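Local coordinates for protein extracellular ligand-binding receptor (Sphaerobacter thermophilus, PDB 4ZPJ) that probably captures a small extracellular ligand and delivers it to an ABC transporter, as a substrate-binding protein of the leucine-binding family, at residues Gln155-Asp160 with Pro166-Val171; Gly68-Gly73 with Gly126-Asn131; Ala183-Glu188 with Ile410-Ile415; Met195-Ala200 with Ala210-Arg215; Thr261-Phe266 with Gln290-Glu295. One frame throughout, in Å; residues are numbered along the deposited sequence.

Interaction 1: Gln155-Asp160 with Pro166-Val171; sequences QALTRD and PYLFRV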
# COMPACT_ATOMS: atom_id res chain seq x y z
N GLN A 155 -3.43 -10.85 2.46
CA GLN A 155 -3.90 -10.72 3.82
C GLN A 155 -3.30 -11.76 4.75
O GLN A 155 -2.85 -11.44 5.84
CB GLN A 155 -5.43 -10.79 3.90
CG GLN A 155 -6.14 -9.45 3.72
CD GLN A 155 -7.66 -9.62 3.70
OE1 GLN A 155 -8.14 -10.76 3.72
NE2 GLN A 155 -8.42 -8.51 3.64
N ALA A 156 -3.31 -13.01 4.31
CA ALA A 156 -2.77 -14.10 5.09
C ALA A 156 -1.35 -13.85 5.62
O ALA A 156 -0.99 -14.35 6.69
CB ALA A 156 -2.82 -15.40 4.29
N LEU A 157 -0.53 -13.09 4.92
CA LEU A 157 0.86 -13.04 5.33
C LEU A 157 1.02 -12.56 6.77
O LEU A 157 1.94 -12.99 7.44
CB LEU A 157 1.67 -12.16 4.39
CG LEU A 157 3.19 -12.24 4.51
CD1 LEU A 157 3.63 -13.65 4.09
CD2 LEU A 157 3.81 -11.15 3.64
N THR A 158 0.13 -11.68 7.23
CA THR A 158 0.16 -11.23 8.62
C THR A 158 -1.06 -11.66 9.45
O THR A 158 -0.98 -11.74 10.69
CB THR A 158 0.33 -9.66 8.73
OG1 THR A 158 -0.69 -8.93 7.99
CG2 THR A 158 1.71 -9.22 8.25
N ARG A 159 -2.18 -11.91 8.80
CA ARG A 159 -3.41 -12.20 9.51
C ARG A 159 -3.64 -13.68 9.83
O ARG A 159 -4.33 -14.01 10.79
CB ARG A 159 -4.56 -11.63 8.70
CG ARG A 159 -4.61 -10.12 8.77
CD ARG A 159 -5.37 -9.48 7.65
NE ARG A 159 -6.72 -9.98 7.54
CZ ARG A 159 -7.75 -9.54 8.26
NH1 ARG A 159 -8.93 -10.09 8.07
NH2 ARG A 159 -7.60 -8.56 9.15
N ASP A 160 -3.07 -14.56 9.04
CA ASP A 160 -3.17 -15.99 9.27
C ASP A 160 -2.02 -16.38 10.18
O ASP A 160 -0.88 -16.28 9.77
CB ASP A 160 -3.09 -16.76 7.93
CG ASP A 160 -3.31 -18.28 8.09
OD1 ASP A 160 -3.22 -18.83 9.23
OD2 ASP A 160 -3.54 -18.95 7.06
N PRO A 166 8.00 -14.57 12.98
CA PRO A 166 8.81 -13.45 13.54
C PRO A 166 9.84 -12.89 12.56
O PRO A 166 10.30 -11.77 12.74
CB PRO A 166 9.52 -14.05 14.72
CG PRO A 166 9.17 -15.51 14.78
CD PRO A 166 8.18 -15.84 13.68
N TYR A 167 10.19 -13.63 11.52
CA TYR A 167 11.08 -13.09 10.50
C TYR A 167 10.38 -12.17 9.49
O TYR A 167 11.05 -11.42 8.82
CB TYR A 167 11.84 -14.24 9.79
CG TYR A 167 12.71 -14.98 10.75
CD1 TYR A 167 13.92 -14.46 11.16
CD2 TYR A 167 12.34 -16.21 11.25
CE1 TYR A 167 14.71 -15.13 12.08
CE2 TYR A 167 13.13 -16.89 12.16
CZ TYR A 167 14.30 -16.34 12.58
OH TYR A 167 15.11 -17.00 13.49
N LEU A 168 9.03 -12.16 9.42
CA LEU A 168 8.29 -11.36 8.43
C LEU A 168 7.62 -10.13 9.03
O LEU A 168 6.88 -10.23 9.99
CB LEU A 168 7.20 -12.20 7.76
CG LEU A 168 7.71 -13.53 7.19
CD1 LEU A 168 6.57 -14.38 6.64
CD2 LEU A 168 8.77 -13.29 6.14
N PHE A 169 7.93 -8.98 8.45
CA PHE A 169 7.34 -7.72 8.80
C PHE A 169 6.72 -7.14 7.56
O PHE A 169 7.26 -7.33 6.46
CB PHE A 169 8.42 -6.74 9.30
CG PHE A 169 9.12 -7.18 10.56
CD1 PHE A 169 10.15 -8.12 10.50
CD2 PHE A 169 8.80 -6.64 11.75
CE1 PHE A 169 10.80 -8.55 11.66
CE2 PHE A 169 9.47 -7.02 12.94
CZ PHE A 169 10.47 -7.98 12.88
N ARG A 170 5.65 -6.39 7.72
CA ARG A 170 5.06 -5.71 6.59
C ARG A 170 4.84 -4.26 6.88
O ARG A 170 4.26 -3.93 7.92
CB ARG A 170 3.74 -6.41 6.20
CG ARG A 170 3.05 -5.75 5.04
CD ARG A 170 2.37 -6.77 4.15
NE ARG A 170 1.23 -7.33 4.80
CZ ARG A 170 0.50 -8.33 4.35
NH1 ARG A 170 0.76 -8.94 3.19
NH2 ARG A 170 -0.56 -8.72 5.06
N VAL A 171 5.31 -3.38 5.99
CA VAL A 171 5.22 -1.93 6.27
C VAL A 171 4.22 -1.24 5.34
O VAL A 171 4.02 -0.01 5.44
CB VAL A 171 6.57 -1.21 6.14
CG1 VAL A 171 7.58 -1.73 7.14
CG2 VAL A 171 7.12 -1.34 4.74
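Arg170 sends its guanidinium group across to Thr158, where NH2 donates to OG1 over 2.9 Å. The bond is bent (131° at the hydrogen), and OG1 sits about 30° out of the guanidinium plane. Asp420 OD2 is a second hydrogen-bond partner of that hydroxyl, while Arg170 NH1 is held by the carbonyl oxygens of Ala152 and Leu154. Near the plane, at the guanidinium edge, Gln155 O stays 3.6 Å from Arg170 NH2; this oxygen already accepts from Thr158 N and Arg159 N. The two segments belong to a beta-alpha-beta unit, with helix 156-159 connecting the parallel, neighbouring strands 147-149 and 168-170 in one lobe of the periplasmic-binding-protein fold. Van der Waals contacts lie beside the bond. Leu157 CB comes obliquely to within 3.6 Å of Arg170 NH1, and its CD2 lies 3.8 Å from the same nitrogen. CG of Leu157 stands opposite the backbone N (chi1 -167°), which carries CD1 to apolar contact with Leu168 CD1 at 4.0 Å, the leucines crossing nearly at right angles. A leucine in place of Arg170 would probably leave the Ala152 and Leu154 carbonyls without their donor in a buried setting and take one of the hydroxyl's partners from Thr158.

Interaction 2: Gly68-Gly73 with Gly126-Asn131; sequences GVNGEG and GITLSN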
# COMPACT_ATOMS: atom_id res chain seq x y z
N GLY A 68 6.25 -3.26 -13.04
CA GLY A 68 7.50 -2.62 -12.71
C GLY A 68 7.39 -1.25 -12.16
O GLY A 68 8.20 -0.83 -11.36
N VAL A 69 6.39 -0.53 -12.58
CA VAL A 69 6.13 0.80 -12.02
C VAL A 69 5.98 0.80 -10.47
O VAL A 69 6.37 1.76 -9.81
CB VAL A 69 4.93 1.45 -12.76
CG1 VAL A 69 4.26 2.54 -11.93
CG2 VAL A 69 5.44 2.02 -14.09
N ASN A 70 5.45 -0.29 -9.91
CA ASN A 70 5.25 -0.44 -8.47
C ASN A 70 6.57 -0.73 -7.75
O ASN A 70 6.94 -0.06 -6.75
CB ASN A 70 4.25 -1.55 -8.21
CG ASN A 70 3.92 -1.71 -6.73
OD1 ASN A 70 4.79 -1.84 -5.86
ND2 ASN A 70 2.65 -1.73 -6.45
N GLY A 71 7.35 -1.67 -8.29
CA GLY A 71 8.67 -1.89 -7.71
C GLY A 71 9.58 -0.66 -7.76
O GLY A 71 10.27 -0.33 -6.78
N GLU A 72 9.59 0.01 -8.92
CA GLU A 72 10.33 1.26 -9.10
C GLU A 72 9.99 2.28 -7.99
O GLU A 72 10.88 2.94 -7.43
CB GLU A 72 10.10 1.86 -10.48
CG GLU A 72 10.60 1.07 -11.71
CD GLU A 72 12.10 1.07 -11.84
OE1 GLU A 72 12.71 1.60 -10.91
OE2 GLU A 72 12.68 0.50 -12.82
N GLY A 73 8.70 2.40 -7.67
CA GLY A 73 8.24 3.34 -6.63
C GLY A 73 8.77 2.94 -5.27
O GLY A 73 9.21 3.76 -4.48
N GLY A 126 11.26 -5.64 0.27
CA GLY A 126 10.58 -5.58 -1.01
C GLY A 126 9.38 -6.51 -1.08
O GLY A 126 8.48 -6.47 -0.18
N ILE A 127 9.36 -7.29 -2.18
CA ILE A 127 8.31 -8.20 -2.56
C ILE A 127 7.06 -7.51 -3.08
O ILE A 127 6.17 -7.02 -2.31
CB ILE A 127 7.93 -9.17 -1.46
CG1 ILE A 127 9.21 -9.77 -0.85
CG2 ILE A 127 6.98 -10.20 -2.06
CD1 ILE A 127 8.93 -10.85 0.19
N THR A 128 6.98 -7.47 -4.40
CA THR A 128 5.98 -6.67 -5.04
C THR A 128 4.64 -7.40 -5.11
O THR A 128 3.66 -6.83 -4.73
CB THR A 128 6.46 -6.23 -6.44
OG1 THR A 128 7.70 -5.54 -6.27
CG2 THR A 128 5.45 -5.29 -7.14
N LEU A 129 4.60 -8.63 -5.60
CA LEU A 129 3.30 -9.31 -5.85
C LEU A 129 2.96 -10.36 -4.78
O LEU A 129 3.86 -11.05 -4.26
CB LEU A 129 3.30 -9.98 -7.22
CG LEU A 129 3.49 -9.01 -8.40
CD1 LEU A 129 3.47 -9.75 -9.72
CD2 LEU A 129 2.47 -7.87 -8.41
N SER A 130 1.67 -10.46 -4.47
CA SER A 130 1.20 -11.43 -3.50
C SER A 130 1.52 -12.83 -3.91
O SER A 130 1.93 -13.63 -3.07
CB SER A 130 -0.33 -11.32 -3.30
OG SER A 130 -0.67 -10.08 -2.70
N ASN A 131 1.37 -13.16 -5.20
CA ASN A 131 1.81 -14.50 -5.64
C ASN A 131 3.33 -14.71 -5.45
O ASN A 131 3.74 -15.80 -5.13
CB ASN A 131 1.33 -14.88 -7.06
CG ASN A 131 1.80 -13.92 -8.15
OD1 ASN A 131 2.61 -13.02 -7.92
ND2 ASN A 131 1.28 -14.11 -9.36
O HOH W 1 6.96 -3.34 -5.20
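Thr128 lays its methyl group against the amide of Asn70, CG2 coming to 3.7 Å from OD1 and 3.9 Å from CG as the two side chains pass in opposite directions. With its chi1 of -56°, Thr128 turns the methyl to the asparagine and keeps OG1 on the flank nearer Gly71, whose CA lies 4.0 Å from that oxygen. A water bridges the two polar ends: it donates to Asn70 OD1 at 2.7 Å and hydrogen-bonds Thr128 OG1 at 2.6 Å. The threonine oxygen is also held by Thr62 N, so its position does not depend on the water alone; Asn70 ND2 reaches Asn151 OD1 in a weak bond. Helix 68-84 thereby meets the turn that follows strand 123-126, with Leu129 at the N-cap of helix 130-142. Loops that leave parallel strands and enter helices in this way line the C-terminal edge of those strands, and here that edge probably faces the interdomain cleft, as in other periplasmic binding proteins.

Interaction 3: Ala183-Glu188 with Ile410-Ile415; sequences ADYAYE and IVVDRI. With ZN (zinc ion), chain E.
A classic beta bulge sets the strand side of this contact: Val412 and Asp413 both face Leu396 on the neighbouring strand, and both reach Tyr185 of helix 180-188. Val412 shows the kink in its backbone, with psi at -23°. The bulge interrupts strand 407-418, which pairs antiparallel with strand 390-401, so the contact joins that antiparallel sheet to a helix on the surface of the protein. Tyr185 does the bridging. Its CG swings opposite the backbone N (chi1 -169°), sending the ring out from the helix, and its hydroxyl OH comes to 4.2 Å from Val412 CG2. Farther down the ring, CE1 lies 4.4 Å from Asp413 OD2, which approaches the ring edge near its plane. Neither approach is a hydrogen bond; the tyrosine simply lies against the bulge and also touches Leu396. Asp413 OD1, the other carboxylate oxygen, accepts a weak bond of 3.1 Å from Arg414 N. Asp413 is a zinc-binding residue of this protein, and its side chain comes within about 3 Å of another bound zinc ion. One turn along the helix from Asp184, which pairs with Arg215 in a salt bridge, Glu188 holds a different zinc ion. The glutamate bends at chi2 (-66°) and binds through one oxygen: OE1 is 2.1 Å from the zinc, whereas OE2 stays 3.1 Å from it.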
# COMPACT_ATOMS: atom_id res chain seq x y z
N ALA A 183 -15.26 2.95 5.16
CA ALA A 183 -16.56 2.35 5.40
C ALA A 183 -17.14 2.91 6.68
O ALA A 183 -18.33 3.18 6.75
CB ALA A 183 -16.43 0.86 5.51
N ASP A 184 -16.29 3.09 7.69
CA ASP A 184 -16.72 3.84 8.89
C ASP A 184 -17.15 5.23 8.54
O ASP A 184 -18.17 5.69 8.99
CB ASP A 184 -15.60 3.90 9.95
CG ASP A 184 -15.27 2.52 10.46
OD1 ASP A 184 -16.07 1.94 11.22
OD2 ASP A 184 -14.26 1.96 10.04
N TYR A 185 -16.36 5.92 7.73
CA TYR A 185 -16.71 7.26 7.31
C TYR A 185 -18.05 7.28 6.58
O TYR A 185 -18.85 8.17 6.80
CB TYR A 185 -15.64 7.81 6.38
CG TYR A 185 -15.76 9.28 6.11
CD1 TYR A 185 -15.33 10.21 7.06
CD2 TYR A 185 -16.34 9.73 4.94
CE1 TYR A 185 -15.44 11.57 6.82
CE2 TYR A 185 -16.47 11.08 4.69
CZ TYR A 185 -16.04 12.00 5.65
OH TYR A 185 -16.15 13.35 5.43
N ALA A 186 -18.27 6.30 5.71
CA ALA A 186 -19.52 6.21 4.93
C ALA A 186 -20.75 6.08 5.83
O ALA A 186 -21.80 6.70 5.58
CB ALA A 186 -19.46 5.01 3.99
N TYR A 187 -20.62 5.22 6.85
CA TYR A 187 -21.69 4.98 7.81
C TYR A 187 -21.84 6.16 8.77
O TYR A 187 -22.94 6.72 8.90
CB TYR A 187 -21.44 3.72 8.64
CG TYR A 187 -22.67 3.31 9.44
CD1 TYR A 187 -22.92 3.81 10.72
CD2 TYR A 187 -23.58 2.42 8.92
CE1 TYR A 187 -24.06 3.42 11.43
CE2 TYR A 187 -24.71 2.04 9.61
CZ TYR A 187 -24.94 2.55 10.85
OH TYR A 187 -26.06 2.12 11.51
N GLU A 188 -20.76 6.47 9.49
CA GLU A 188 -20.81 7.43 10.61
C GLU A 188 -21.03 8.87 10.15
O GLU A 188 -21.80 9.57 10.74
CB GLU A 188 -19.52 7.41 11.44
CG GLU A 188 -19.04 6.06 11.94
CD GLU A 188 -19.98 5.42 12.94
OE1 GLU A 188 -19.65 4.30 13.41
OE2 GLU A 188 -21.00 6.04 13.29
N ILE A 410 -6.77 15.65 -0.91
CA ILE A 410 -6.71 16.51 0.26
C ILE A 410 -7.23 15.76 1.48
O ILE A 410 -8.27 15.05 1.42
CB ILE A 410 -7.51 17.81 0.00
CG1 ILE A 410 -6.94 18.55 -1.22
CG2 ILE A 410 -7.52 18.72 1.25
CD1 ILE A 410 -5.55 19.13 -1.08
N VAL A 411 -6.51 15.87 2.59
CA VAL A 411 -6.86 15.14 3.79
C VAL A 411 -8.03 15.78 4.52
O VAL A 411 -7.97 16.96 4.86
CB VAL A 411 -5.69 15.02 4.75
CG1 VAL A 411 -6.10 14.33 6.04
CG2 VAL A 411 -4.57 14.23 4.09
N VAL A 412 -9.11 15.02 4.74
CA VAL A 412 -10.26 15.55 5.49
C VAL A 412 -10.33 15.03 6.92
O VAL A 412 -10.88 15.71 7.81
CB VAL A 412 -11.63 15.40 4.77
CG1 VAL A 412 -11.60 16.05 3.39
CG2 VAL A 412 -12.05 13.98 4.59
N ASP A 413 -9.72 13.88 7.17
CA ASP A 413 -9.79 13.22 8.43
C ASP A 413 -8.70 12.15 8.53
O ASP A 413 -8.17 11.65 7.50
CB ASP A 413 -11.14 12.56 8.60
CG ASP A 413 -11.59 12.49 10.04
OD1 ASP A 413 -10.91 13.00 10.96
OD2 ASP A 413 -12.69 11.95 10.25
N ARG A 414 -8.33 11.88 9.78
CA ARG A 414 -7.28 10.95 10.10
C ARG A 414 -7.78 9.88 11.03
O ARG A 414 -8.52 10.19 11.95
CB ARG A 414 -6.22 11.68 10.78
CG ARG A 414 -5.26 12.40 9.87
CD ARG A 414 -4.14 13.07 10.68
NE ARG A 414 -3.50 13.90 9.69
CZ ARG A 414 -3.67 15.20 9.54
NH1 ARG A 414 -4.39 15.92 10.42
NH2 ARG A 414 -3.00 15.79 8.55
N ILE A 415 -7.37 8.63 10.81
CA ILE A 415 -7.69 7.49 11.72
C ILE A 415 -6.33 6.96 12.18
O ILE A 415 -5.60 6.35 11.40
CB ILE A 415 -8.51 6.35 11.04
CG1 ILE A 415 -9.83 6.86 10.48
CG2 ILE A 415 -8.89 5.28 12.05
CD1 ILE A 415 -9.73 7.48 9.11
ZN ZN E . -20.88 3.27 14.74

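Interaction 4: Met195-Ala200 with Ala210-Arg215; sequences MVLHAA and AAFRSR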
# COMPACT_ATOMS: atom_id res chain seq x y z
N MSE A 195 -24.85 -0.50 0.80
CA MSE A 195 -23.87 -0.21 -0.27
C MSE A 195 -23.69 -1.36 -1.21
O MSE A 195 -23.99 -2.49 -0.85
CB MSE A 195 -22.51 0.19 0.32
CG MSE A 195 -22.60 1.57 0.96
SE MSE A 195 -20.89 2.34 1.50
CE MSE A 195 -19.91 2.16 -0.22
N VAL A 196 -23.26 -1.02 -2.43
CA VAL A 196 -22.80 -1.95 -3.47
C VAL A 196 -21.29 -1.92 -3.53
O VAL A 196 -20.66 -0.84 -3.42
CB VAL A 196 -23.32 -1.56 -4.86
CG1 VAL A 196 -22.77 -2.47 -5.95
CG2 VAL A 196 -24.83 -1.64 -4.89
N LEU A 197 -20.71 -3.09 -3.75
CA LEU A 197 -19.26 -3.23 -3.86
C LEU A 197 -18.87 -3.66 -5.26
O LEU A 197 -19.53 -4.49 -5.86
CB LEU A 197 -18.76 -4.28 -2.88
CG LEU A 197 -19.06 -4.16 -1.40
CD1 LEU A 197 -18.30 -5.24 -0.63
CD2 LEU A 197 -18.65 -2.78 -0.95
N HIS A 198 -17.76 -3.13 -5.74
CA HIS A 198 -17.27 -3.50 -7.01
C HIS A 198 -15.77 -3.59 -7.01
O HIS A 198 -15.11 -2.74 -6.42
CB HIS A 198 -17.71 -2.45 -8.03
CG HIS A 198 -16.97 -2.52 -9.31
ND1 HIS A 198 -17.14 -3.54 -10.20
CD2 HIS A 198 -16.03 -1.70 -9.84
CE1 HIS A 198 -16.38 -3.33 -11.25
NE2 HIS A 198 -15.68 -2.23 -11.05
N ALA A 199 -15.23 -4.62 -7.65
CA ALA A 199 -13.78 -4.74 -7.81
C ALA A 199 -13.35 -5.45 -9.04
O ALA A 199 -14.10 -6.26 -9.60
CB ALA A 199 -13.18 -5.48 -6.64
N ALA A 200 -12.10 -5.21 -9.43
CA ALA A 200 -11.45 -6.04 -10.42
C ALA A 200 -11.40 -7.44 -9.84
O ALA A 200 -11.24 -7.61 -8.62
CB ALA A 200 -10.04 -5.54 -10.68
N ALA A 210 -13.94 -7.66 0.96
CA ALA A 210 -14.19 -8.29 2.24
C ALA A 210 -13.84 -7.40 3.40
O ALA A 210 -14.51 -7.43 4.42
CB ALA A 210 -13.43 -9.60 2.34
N ALA A 211 -12.82 -6.56 3.24
CA ALA A 211 -12.38 -5.72 4.33
C ALA A 211 -13.36 -4.57 4.46
O ALA A 211 -13.72 -4.18 5.56
CB ALA A 211 -10.95 -5.25 4.09
N PHE A 212 -13.84 -4.08 3.32
CA PHE A 212 -14.81 -3.01 3.32
C PHE A 212 -16.13 -3.45 3.93
O PHE A 212 -16.69 -2.76 4.74
CB PHE A 212 -15.05 -2.45 1.93
CG PHE A 212 -15.72 -1.11 1.94
CD1 PHE A 212 -17.10 -1.00 2.06
CD2 PHE A 212 -14.96 0.06 1.88
CE1 PHE A 212 -17.73 0.23 2.08
CE2 PHE A 212 -15.58 1.30 1.87
CZ PHE A 212 -16.97 1.38 1.98
N ARG A 213 -16.63 -4.59 3.46
CA ARG A 213 -17.84 -5.21 3.97
C ARG A 213 -17.80 -5.37 5.49
O ARG A 213 -18.76 -5.05 6.21
CB ARG A 213 -17.98 -6.61 3.37
CG ARG A 213 -19.07 -7.46 3.99
CD ARG A 213 -19.08 -8.90 3.47
NE ARG A 213 -19.53 -9.01 2.08
CZ ARG A 213 -20.81 -9.03 1.69
NH1 ARG A 213 -21.10 -9.15 0.39
NH2 ARG A 213 -21.80 -8.93 2.57
N SER A 214 -16.70 -5.94 5.95
CA SER A 214 -16.53 -6.25 7.36
C SER A 214 -16.69 -5.01 8.23
O SER A 214 -17.49 -5.02 9.15
CB SER A 214 -15.15 -6.87 7.58
OG SER A 214 -14.88 -7.00 8.95
N ARG A 215 -16.00 -3.92 7.91
CA ARG A 215 -16.18 -2.69 8.67
C ARG A 215 -17.54 -2.07 8.49
O ARG A 215 -18.06 -1.45 9.42
CB ARG A 215 -15.20 -1.59 8.27
CG ARG A 215 -13.74 -1.83 8.51
CD ARG A 215 -13.38 -1.98 9.96
NE ARG A 215 -13.66 -0.81 10.76
CZ ARG A 215 -13.29 -0.70 12.03
NH1 ARG A 215 -12.64 -1.68 12.61
NH2 ARG A 215 -13.59 0.40 12.73
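Within the beta-alpha-beta unit of strand 194-200, helix 203-218 and strand 222-229, the helix packs on strand 194-200 largely through the ring of Phe212. The short strand and helix segments run nearly antiparallel, 164° apart, with their axes 9.8 Å from each other. Phe212 turns its CG opposite the backbone N (chi1 -163°), which carries the ring off the helix toward the Met195 and Leu197 side chains of the strand. Met195, present as selenomethionine, meets it in a Met-aromatic contact: SE sits at the ring edge, 5.1 Å from the centroid, and the two side chains cross at about a right angle. The bend at chi3 brings the terminal methyl back as well, so that CE reaches Phe212 CE1 at 3.7 Å from an oblique direction. Leu197 comes in at the next carbon along the same ring flank, its CD2 3.8 Å from Phe212 CD1. Its other methyl, CD1, lies 4.2 Å from Arg213 CB, while the charged end of that arginine runs out to Glu226 and Glu217. Around this core, Phe212 stacks on Phe254 of strand 252-256 and touches Ala183 of helix 180-188, Met195 packs against Ala186 of the same helix, and Leu197 also meets Ile223 of strand 222-229.

Interaction 5: Thr261-Phe266 with Gln290-Glu295; sequences TDAIRF and QSILPE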
# COMPACT_ATOMS: atom_id res chain seq x y z
N THR A 261 -4.76 0.96 -15.23
CA THR A 261 -5.48 1.56 -16.29
C THR A 261 -6.94 1.14 -16.15
O THR A 261 -7.80 1.89 -16.55
CB THR A 261 -4.91 1.16 -17.66
OG1 THR A 261 -4.90 -0.26 -17.74
CG2 THR A 261 -3.45 1.66 -17.81
N ASP A 262 -7.22 -0.03 -15.58
CA ASP A 262 -8.59 -0.39 -15.17
C ASP A 262 -9.24 0.77 -14.33
O ASP A 262 -10.43 1.16 -14.52
CB ASP A 262 -8.60 -1.70 -14.36
CG ASP A 262 -8.44 -2.96 -15.22
OD1 ASP A 262 -8.22 -2.85 -16.45
OD2 ASP A 262 -8.57 -4.09 -14.68
N ALA A 263 -8.48 1.30 -13.41
CA ALA A 263 -9.02 2.31 -12.50
C ALA A 263 -9.36 3.59 -13.21
O ALA A 263 -10.40 4.19 -12.93
CB ALA A 263 -8.09 2.53 -11.34
N ILE A 264 -8.51 3.96 -14.16
CA ILE A 264 -8.70 5.15 -14.98
C ILE A 264 -9.94 4.98 -15.85
O ILE A 264 -10.83 5.88 -15.85
CB ILE A 264 -7.48 5.44 -15.87
CG1 ILE A 264 -6.24 5.73 -15.04
CG2 ILE A 264 -7.77 6.60 -16.84
CD1 ILE A 264 -4.93 5.74 -15.83
N ARG A 265 -10.03 3.84 -16.56
CA ARG A 265 -11.20 3.57 -17.44
C ARG A 265 -12.52 3.48 -16.60
O ARG A 265 -13.56 4.01 -17.00
CB ARG A 265 -10.98 2.31 -18.31
CG ARG A 265 -9.98 2.50 -19.46
CD ARG A 265 -10.02 1.29 -20.43
NE ARG A 265 -9.72 0.07 -19.65
CZ ARG A 265 -8.49 -0.38 -19.34
NH1 ARG A 265 -7.39 0.22 -19.82
NH2 ARG A 265 -8.36 -1.47 -18.57
N PHE A 266 -12.46 2.86 -15.43
CA PHE A 266 -13.65 2.80 -14.62
C PHE A 266 -14.13 4.20 -14.16
O PHE A 266 -15.31 4.55 -14.34
CB PHE A 266 -13.46 1.90 -13.40
CG PHE A 266 -14.64 1.93 -12.46
CD1 PHE A 266 -15.74 1.16 -12.69
CD2 PHE A 266 -14.65 2.80 -11.37
CE1 PHE A 266 -16.84 1.21 -11.84
CE2 PHE A 266 -15.75 2.87 -10.51
CZ PHE A 266 -16.85 2.07 -10.74
N GLN A 290 -1.78 9.37 -6.84
CA GLN A 290 -1.09 10.47 -7.44
C GLN A 290 -0.59 10.20 -8.83
O GLN A 290 -0.68 11.04 -9.67
CB GLN A 290 0.19 10.75 -6.61
CG GLN A 290 0.90 12.02 -7.04
CD GLN A 290 0.11 13.22 -6.59
OE1 GLN A 290 -0.33 13.28 -5.43
NE2 GLN A 290 -0.08 14.18 -7.48
N SER A 291 -0.04 9.03 -9.06
CA SER A 291 0.47 8.69 -10.39
C SER A 291 -0.59 8.72 -11.46
O SER A 291 -0.26 8.90 -12.63
CB SER A 291 1.11 7.32 -10.38
OG SER A 291 0.26 6.39 -9.75
N ILE A 292 -1.86 8.52 -11.12
CA ILE A 292 -2.86 8.46 -12.19
C ILE A 292 -3.92 9.53 -12.05
O ILE A 292 -4.82 9.60 -12.87
CB ILE A 292 -3.50 7.09 -12.30
CG1 ILE A 292 -4.08 6.63 -10.94
CG2 ILE A 292 -2.46 6.08 -12.74
CD1 ILE A 292 -4.98 5.42 -11.05
N LEU A 293 -3.77 10.36 -11.03
CA LEU A 293 -4.72 11.41 -10.72
C LEU A 293 -4.87 12.39 -11.86
O LEU A 293 -5.98 12.71 -12.24
CB LEU A 293 -4.35 12.11 -9.42
CG LEU A 293 -5.52 12.76 -8.69
CD1 LEU A 293 -6.81 11.95 -8.75
CD2 LEU A 293 -5.15 13.05 -7.26
N PRO A 294 -3.77 12.77 -12.53
CA PRO A 294 -3.97 13.63 -13.72
C PRO A 294 -4.86 13.10 -14.88
O PRO A 294 -5.42 13.88 -15.64
CB PRO A 294 -2.55 13.86 -14.21
CG PRO A 294 -1.68 13.61 -13.02
CD PRO A 294 -2.36 12.52 -12.24
N GLU A 295 -4.97 11.79 -15.04
CA GLU A 295 -5.68 11.20 -16.17
C GLU A 295 -7.13 10.88 -15.78
O GLU A 295 -7.99 10.73 -16.62
CB GLU A 295 -4.97 9.94 -16.61
CG GLU A 295 -3.45 10.05 -16.42
CD GLU A 295 -2.67 9.12 -17.30
OE1 GLU A 295 -1.70 8.49 -16.80
OE2 GLU A 295 -3.05 9.01 -18.49
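Phe266 N donates to Asp262 O over 2.8 Å in the opening turn of helix 261-272, the turn that carries Ala263 and Ile264 over to Ile292. In this alpha/beta lobe of the periplasmic-binding-protein fold, helix 261-272, which follows strand 252-256, packs on the turn into, and the first residues of, the short helix 293-296. No hydrogen bond joins the two segments. Ile264 carries most of the contact, crossing Ile292 obliquely, and its CD1 comes to 4.0 Å from Ile292 CG2. CG1 of Ile292 is tucked against its own backbone, flanked by N and C (chi1 53°), and the chain extends from there to put CD1 4.3 Å from Ala263 CB. At the start of helix 293-296, Glu295 N donates to Ile292 O at 3.1 Å, part of the turn into that helix. With an alanine at Ile264, the CD1 and CG2 contacts would go, probably opening a gap beside Ile292 and giving that side chain more freedom to turn. Ile264 also rests on helix 293-296 through its branch methyl, CG2, which lies 4.1 Å from the carbonyl oxygen O of Glu295.

In the fold
Interactions 1 and 2 belong to the lobe built on the six-stranded sheet, their centres 16 Å apart; interactions 4 and 5 belong to the lobe with the four-stranded parallel sheet. Among these contacts the lobes approach where Gln155 NE2 packs 4.2 Å from Ala211 CB (interactions 1 and 4), and more loosely between interactions 2 and 5, about 6 Å between nearest atoms without touching. Interaction 3 touches interaction 4 through the Asp184 OD2 to Arg215 NE salt bridge, 2.9 Å long, and interaction 5 meets interaction 4 where Phe266 packs on His198. The zinc ligand His206 lies about 8 Å from Gln155 and about 9 Å from Leu197, side chain to side chain.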